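Local coordinates for protein homoserine O-acetyltransferase (Bacillus anthracis str. 'Ames Ancestor', PDB 3I1I) that probably transfers an acetyl group to the hydroxyl of homoserine, using an alpha/beta hydrolase fold, in methionine biosynthesis, at residues 223-226 with 227-231; 267-270 with 271-275. All blocks are in the same frame, centred on the assembly; numbering follows the deposited sequence. Where two conformers were deposited one is given.

Overall arrangement
Following the chain from the N terminus, contact 1 (223-226 with 227-231) comes first and contact 2 (267-270 with 271-275) later; they lie in series and neither encloses nor crosses the other. Each is local, within one continuous run of chain, and follows a helix into the turn beyond it: helix 217-228 in contact 1, helix 259-270 in contact 2. Both helices belong to the helical insertion between strands 174-178 and 309-313 of the central sheet. With centres about 12 Å apart, the contacts meet through Asn224, whose ND2 lies 2.9 Å from Ser271 OG, probably a hydrogen bond, and whose CB packs on CG2 of Ile272.

Contact 1. Residues 223-226 with 227-231; sequences ANRM and MFMNA
Arg225 and Met229 (selenomethionine) start from different first torsions yet run side by side in the same direction: in Arg225 CG is anti to the backbone N (chi1 -170°), whereas in Met229 CG stands beside its own N (chi1 -61°). Their CG atoms meet at 4.1 Å, an i to i+4 contact at the C-terminal end of helix 217-228, in the helical cap inserted into the alpha/beta hydrolase fold. In the same turn, Met229 N donates to Arg225 O at 2.9 Å. Met229 CG also rests against that oxygen, at 3.3 Å, before bends at chi2 and chi3 lead SE and CE away from the turn.

One residue earlier, Phe228 N donates to Asn224 O at 3.0 Å, and the Phe228 ring leads away from this turn toward Leu267 and Tyr241. The backbone bond from Met227 to Ala223 is longer and weak. The side chain of Met227 lies near, without touching, the probable nucleophile elbow, and that of Asn230 near, again without touching, the probable Ser-His-Asp triad.

Subunit contacts flank the same turn. Arg225 bends at chi3, and its NH1 makes a salt bridge with Glu198 of the second subunit while its NE bonds to Asn195 of that subunit; Met226 packs on its counterpart, Met226 of the second subunit.

Past Phe228 the chain makes a type I turn to Ala231, and the backbone N of Asn230 bonds to Met227 O. Met226 O is instead gripped by the Asn230 side chain: ND2 donates to it at 3.1 Å, with the oxygen somewhat out of the Asn230 amide plane and an N-H...O angle of 142°.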
ATOM      1  N   ALA A 223      -0.077  -2.524  -6.047  1.00 24.73           N
ATOM      2  CA  ALA A 223       1.343  -2.881  -5.941  1.00 24.53           C
ATOM      3  C   ALA A 223       2.207  -1.949  -6.784  1.00 24.21           C
ATOM      4  O   ALA A 223       3.219  -1.465  -6.330  1.00 24.95           O
ATOM      5  CB  ALA A 223       1.588  -4.384  -6.314  1.00 23.57           C
ATOM      6  N   ASN A 224       1.777  -1.675  -8.005  1.00 24.81           N
ATOM      7  CA  ASN A 224       2.533  -0.848  -8.939  1.00 24.65           C
ATOM      8  C   ASN A 224       2.539   0.617  -8.516  1.00 24.74           C
ATOM      9  O   ASN A 224       3.548   1.305  -8.635  1.00 25.19           O
ATOM     10  CB  ASN A 224       1.917  -0.962 -10.326  1.00 24.93           C
ATOM     11  CG  ASN A 224       2.753  -0.259 -11.401  1.00 26.73           C
ATOM     12  OD1 ASN A 224       3.903  -0.604 -11.627  1.00 31.60           O
ATOM     13  ND2 ASN A 224       2.164   0.712 -12.065  1.00 28.45           N
ATOM     14  N   ARG A 225       1.411   1.099  -8.017  1.00 24.07           N
ATOM     15  CA  ARG A 225       1.342   2.477  -7.577  1.00 24.64           C
ATOM     16  C   ARG A 225       2.278   2.748  -6.377  1.00 24.03           C
ATOM     17  O   ARG A 225       2.943   3.769  -6.341  1.00 23.27           O
ATOM     18  CB  ARG A 225      -0.101   2.901  -7.290  1.00 24.68           C
ATOM     19  CG  ARG A 225      -0.239   4.373  -7.075  1.00 26.56           C
ATOM     20  CD  ARG A 225      -1.632   4.896  -7.324  1.00 26.55           C
ATOM     21  NE  ARG A 225      -2.522   4.276  -6.398  1.00 29.65           N
ATOM     22  CZ  ARG A 225      -3.630   3.616  -6.710  1.00 33.45           C
ATOM     23  NH1 ARG A 225      -4.313   3.050  -5.738  1.00 36.16           N
ATOM     24  NH2 ARG A 225      -4.067   3.509  -7.953  1.00 35.47           N
HETATM   25  N   MSE A 226       2.378   1.817  -5.444  1.00 25.14           N
HETATM   26  CA  MSE A 226       3.322   1.952  -4.308  1.00 25.81           C
HETATM   27  C   MSE A 226       4.750   2.089  -4.773  1.00 25.48           C
HETATM   28  O   MSE A 226       5.481   2.886  -4.243  1.00 25.48           O
HETATM   29  CB  MSE A 226       3.266   0.743  -3.373  1.00 26.16           C
HETATM   30  CG  MSE A 226       1.945   0.590  -2.629  1.00 28.95           C
HETATM   31 SE   MSE A 226       1.843  -1.220  -1.954  0.65 34.11          SE
HETATM   32  CE  MSE A 226       0.042  -1.184  -1.294  1.00 30.92           C
HETATM   33  N   MSE A 227       5.171   1.316  -5.758  1.00 25.41           N
HETATM   34  CA  MSE A 227       6.536   1.470  -6.262  0.70 26.20           C
HETATM   35  C   MSE A 227       6.694   2.831  -6.977  1.00 25.29           C
HETATM   36  O   MSE A 227       7.659   3.569  -6.729  1.00 24.62           O
HETATM   37  CB  MSE A 227       6.896   0.321  -7.203  0.70 26.94           C
HETATM   38  CG  MSE A 227       8.368   0.092  -7.355  0.70 30.72           C
HETATM   39 SE   MSE A 227       8.745  -1.560  -8.361  0.45 40.15          SE
HETATM   40  CE  MSE A 227       8.187  -0.938 -10.108  0.70 33.44           C
ATOM     41  N   PHE A 228       5.744   3.156  -7.848  1.00 23.99           N
ATOM     42  CA  PHE A 228       5.792   4.400  -8.618  1.00 23.32           C
ATOM     43  C   PHE A 228       5.877   5.635  -7.713  1.00 22.43           C
ATOM     44  O   PHE A 228       6.625   6.559  -7.974  1.00 21.45           O
ATOM     45  CB  PHE A 228       4.528   4.490  -9.511  1.00 23.78           C
ATOM     46  CG  PHE A 228       4.468   5.738 -10.315  1.00 23.50           C
ATOM     47  CD1 PHE A 228       5.194   5.835 -11.501  1.00 25.71           C
ATOM     48  CD2 PHE A 228       3.756   6.827  -9.872  1.00 23.41           C
ATOM     49  CE1 PHE A 228       5.198   7.022 -12.253  1.00 26.64           C
ATOM     50  CE2 PHE A 228       3.730   8.047 -10.626  1.00 25.88           C
ATOM     51  CZ  PHE A 228       4.449   8.133 -11.821  1.00 25.75           C
HETATM   52  N   MSE A 229       5.084   5.645  -6.651  1.00 21.53           N
HETATM   53  CA  MSE A 229       5.109   6.771  -5.730  1.00 22.13           C
HETATM   54  C   MSE A 229       6.386   6.885  -4.879  1.00 22.17           C
HETATM   55  O   MSE A 229       6.520   7.856  -4.176  1.00 22.16           O
HETATM   56  CB  MSE A 229       3.903   6.787  -4.788  1.00 21.44           C
HETATM   57  CG  MSE A 229       2.563   6.896  -5.476  1.00 21.93           C
HETATM   58 SE   MSE A 229       2.439   8.408  -6.670  0.65 22.38          SE
HETATM   59  CE  MSE A 229       2.831   9.880  -5.384  1.00 17.21           C
ATOM     60  N   ASN A 230       7.328   5.953  -4.967  1.00 22.24           N
ATOM     61  CA  ASN A 230       8.647   6.174  -4.353  1.00 22.96           C
ATOM     62  C   ASN A 230       9.797   6.274  -5.345  1.00 21.75           C
ATOM     63  O   ASN A 230      10.980   6.416  -4.948  1.00 21.65           O
ATOM     64  CB  ASN A 230       8.919   5.083  -3.310  1.00 23.88           C
ATOM     65  CG  ASN A 230       8.058   5.257  -2.070  1.00 28.45           C
ATOM     66  OD1 ASN A 230       8.273   6.219  -1.267  1.00 31.96           O
ATOM     67  ND2 ASN A 230       7.005   4.392  -1.947  1.00 28.54           N
ATOM     68  N   ALA A 231       9.445   6.236  -6.625  1.00 20.62           N
ATOM     69  CA  ALA A 231      10.450   6.185  -7.690  1.00 20.51           C
ATOM     70  C   ALA A 231      11.094   7.533  -7.966  1.00 19.56           C
ATOM     71  O   ALA A 231      12.157   7.561  -8.544  1.00 19.56           O
ATOM     72  CB  ALA A 231       9.868   5.573  -8.976  1.00 19.38           C
TER

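Contact 2. Residues 267-270 with 271-275; sequences LTYR and SIELV
Tyr269 and Glu273 cross at about a right angle, the phenol ring and the carboxylate turned 81° against each other. Glu273 OE2 approaches the ring obliquely, 3.5 Å from Tyr269 CE2 and almost as near to CD2. The second carboxylate oxygen, OE1, lies nearer Arg270, whose side chain runs alongside Glu273 in the same direction. In the given conformer of Arg270, one of two, its charged end does not reach the acid: NE stands 5.6 Å from Glu273 OE1, so the charges are not in contact and any attraction is probably weak, and Lys266 adds a like charge near the guanidinium.

The stem of Glu273 turns back over the helix end, its CG lying 3.2 Å from Arg270 O and nearly as close to Tyr269 O. Here helix 259-270, part of the helical insertion of this alpha/beta hydrolase fold, gives way to two type I turns, Arg270 to Glu273 and Ile272 to Val275, on the way to helix 277-289. The backbone bonds shorten their span from four residues to three: Ser271 N still reaches back to Leu267 O, but Ile272 N bonds to Tyr269 O from above the carbonyl plane, 61° out of it.

Ile272 is buried. Its CG1 sits between the backbone N and the carbonyl carbon (chi1 56°), which wedges that branch against two carbonyl oxygens, at 3.2 Å from Tyr269 O and 3.4 Å from Thr268 O, while the side chain packs on Met217 of helix 217-228. Ser271 has OG turned to the same rotational position, where it takes the hydrogen bond offered by Asn224 ND2, and Thr268 OG1 bonds to Ile264 O within its own helix and to Gln221 NE2.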
ATOM      1  N   LEU A 267      -1.488   6.227 -15.480  1.00 27.36           N
ATOM      2  CA  LEU A 267      -0.114   5.785 -15.704  1.00 28.11           C
ATOM      3  C   LEU A 267       0.114   4.392 -15.122  1.00 27.82           C
ATOM      4  O   LEU A 267       0.731   3.562 -15.739  1.00 28.14           O
ATOM      5  CB  LEU A 267       0.898   6.730 -15.047  1.00 28.45           C
ATOM      6  CG  LEU A 267       1.005   8.138 -15.618  1.00 30.90           C
ATOM      7  CD1 LEU A 267       1.839   9.059 -14.688  1.00 30.88           C
ATOM      8  CD2 LEU A 267       1.591   8.067 -17.035  1.00 30.31           C
ATOM      9  N   THR A 268      -0.387   4.148 -13.923  1.00 27.63           N
ATOM     10  CA  THR A 268      -0.041   2.942 -13.245  1.00 27.80           C
ATOM     11  C   THR A 268      -0.837   1.772 -13.783  1.00 28.92           C
ATOM     12  O   THR A 268      -0.372   0.629 -13.714  1.00 30.02           O
ATOM     13  CB  THR A 268      -0.199   3.061 -11.712  1.00 27.32           C
ATOM     14  OG1 THR A 268      -1.533   3.466 -11.373  1.00 26.30           O
ATOM     15  CG2 THR A 268       0.775   4.044 -11.183  1.00 26.18           C
ATOM     16  N   TYR A 269      -2.014   2.038 -14.333  1.00 29.67           N
ATOM     17  CA  TYR A 269      -2.749   0.999 -14.999  1.00 30.70           C
ATOM     18  C   TYR A 269      -2.045   0.582 -16.279  1.00 31.34           C
ATOM     19  O   TYR A 269      -1.913  -0.619 -16.535  1.00 31.90           O
ATOM     20  CB  TYR A 269      -4.132   1.438 -15.363  1.00 30.73           C
ATOM     21  CG  TYR A 269      -4.992   0.294 -15.825  1.00 34.28           C
ATOM     22  CD1 TYR A 269      -5.589  -0.548 -14.897  1.00 37.56           C
ATOM     23  CD2 TYR A 269      -5.202   0.038 -17.184  1.00 37.25           C
ATOM     24  CE1 TYR A 269      -6.399  -1.602 -15.296  1.00 39.80           C
ATOM     25  CE2 TYR A 269      -6.023  -1.023 -17.601  1.00 39.64           C
ATOM     26  CZ  TYR A 269      -6.617  -1.836 -16.640  1.00 41.08           C
ATOM     27  OH  TYR A 269      -7.421  -2.903 -16.977  1.00 41.82           O
ATOM     28  N   ARG A 270      -1.613   1.566 -17.067  1.00 31.07           N
ATOM     29  CA  ARG A 270      -0.938   1.307 -18.334  0.50 31.67           C
ATOM     30  C   ARG A 270       0.288   0.438 -18.138  1.00 31.31           C
ATOM     31  O   ARG A 270       0.526  -0.484 -18.903  1.00 30.35           O
ATOM     32  CB  ARG A 270      -0.495   2.608 -19.016  0.50 32.30           C
ATOM     33  CG  ARG A 270      -0.491   2.516 -20.532  0.50 34.76           C
ATOM     34  CD  ARG A 270      -1.802   3.095 -21.125  0.50 38.85           C
ATOM     35  NE  ARG A 270      -1.771   4.561 -21.153  0.50 41.37           N
ATOM     36  CZ  ARG A 270      -2.834   5.342 -21.305  0.50 42.11           C
ATOM     37  NH1 ARG A 270      -4.040   4.811 -21.440  0.50 42.58           N
ATOM     38  NH2 ARG A 270      -2.678   6.659 -21.304  0.50 42.39           N
ATOM     39  N   SER A 271       1.067   0.714 -17.098  1.00 30.57           N
ATOM     40  CA  SER A 271       2.302  -0.048 -16.950  1.00 30.70           C
ATOM     41  C   SER A 271       2.133  -1.449 -16.380  1.00 29.72           C
ATOM     42  O   SER A 271       3.077  -2.157 -16.305  1.00 29.23           O
ATOM     43  CB  SER A 271       3.359   0.740 -16.157  1.00 30.71           C
ATOM     44  OG  SER A 271       3.032   0.772 -14.791  1.00 32.88           O
ATOM     45  N   ILE A 272       0.950  -1.868 -15.990  1.00 30.57           N
ATOM     46  CA  ILE A 272       0.764  -3.253 -15.561  1.00 31.51           C
ATOM     47  C   ILE A 272       0.004  -4.078 -16.613  1.00 32.67           C
ATOM     48  O   ILE A 272      -0.449  -5.206 -16.341  1.00 32.76           O
ATOM     49  CB  ILE A 272       0.044  -3.382 -14.184  1.00 31.46           C
ATOM     50  CG1 ILE A 272      -1.313  -2.655 -14.193  1.00 31.36           C
ATOM     51  CG2 ILE A 272       0.979  -2.917 -13.066  1.00 31.09           C
ATOM     52  CD1 ILE A 272      -2.321  -3.142 -13.175  1.00 29.65           C
ATOM     53  N   GLU A 273      -0.081  -3.555 -17.827  1.00 33.50           N
ATOM     54  CA  GLU A 273      -0.835  -4.238 -18.886  1.00 34.56           C
ATOM     55  C   GLU A 273      -0.206  -5.532 -19.380  1.00 33.94           C
ATOM     56  O   GLU A 273      -0.914  -6.502 -19.586  1.00 34.15           O
ATOM     57  CB  GLU A 273      -1.123  -3.260 -20.029  1.00 35.26           C
ATOM     58  CG  GLU A 273      -2.116  -2.168 -19.511  1.00 38.58           C
ATOM     59  CD  GLU A 273      -2.715  -1.283 -20.588  1.00 42.16           C
ATOM     60  OE1 GLU A 273      -2.064  -1.018 -21.627  1.00 46.00           O
ATOM     61  OE2 GLU A 273      -3.843  -0.810 -20.360  1.00 46.35           O
ATOM     62  N   LEU A 274       1.113  -5.564 -19.523  1.00 33.26           N
ATOM     63  CA  LEU A 274       1.803  -6.779 -19.927  1.00 33.03           C
ATOM     64  C   LEU A 274       2.333  -7.618 -18.786  1.00 31.30           C
ATOM     65  O   LEU A 274       3.120  -8.531 -19.021  1.00 32.49           O
ATOM     66  CB  LEU A 274       3.009  -6.436 -20.824  1.00 33.86           C
ATOM     67  CG  LEU A 274       2.757  -5.793 -22.209  1.00 36.58           C
ATOM     68  CD1 LEU A 274       4.011  -6.023 -23.163  1.00 37.17           C
ATOM     69  CD2 LEU A 274       1.417  -6.282 -22.860  1.00 35.83           C
ATOM     70  N   VAL A 275       1.906  -7.345 -17.564  1.00 29.39           N
ATOM     71  CA  VAL A 275       2.624  -7.808 -16.382  1.00 27.45           C
ATOM     72  C   VAL A 275       1.896  -8.953 -15.724  1.00 26.86           C
ATOM     73  O   VAL A 275       0.681  -8.991 -15.741  1.00 26.22           O
ATOM     74  CB  VAL A 275       2.810  -6.628 -15.401  1.00 27.49           C
ATOM     75  CG1 VAL A 275       3.207  -7.084 -14.014  1.00 26.31           C
ATOM     76  CG2 VAL A 275       3.831  -5.663 -15.981  1.00 24.62           C
TER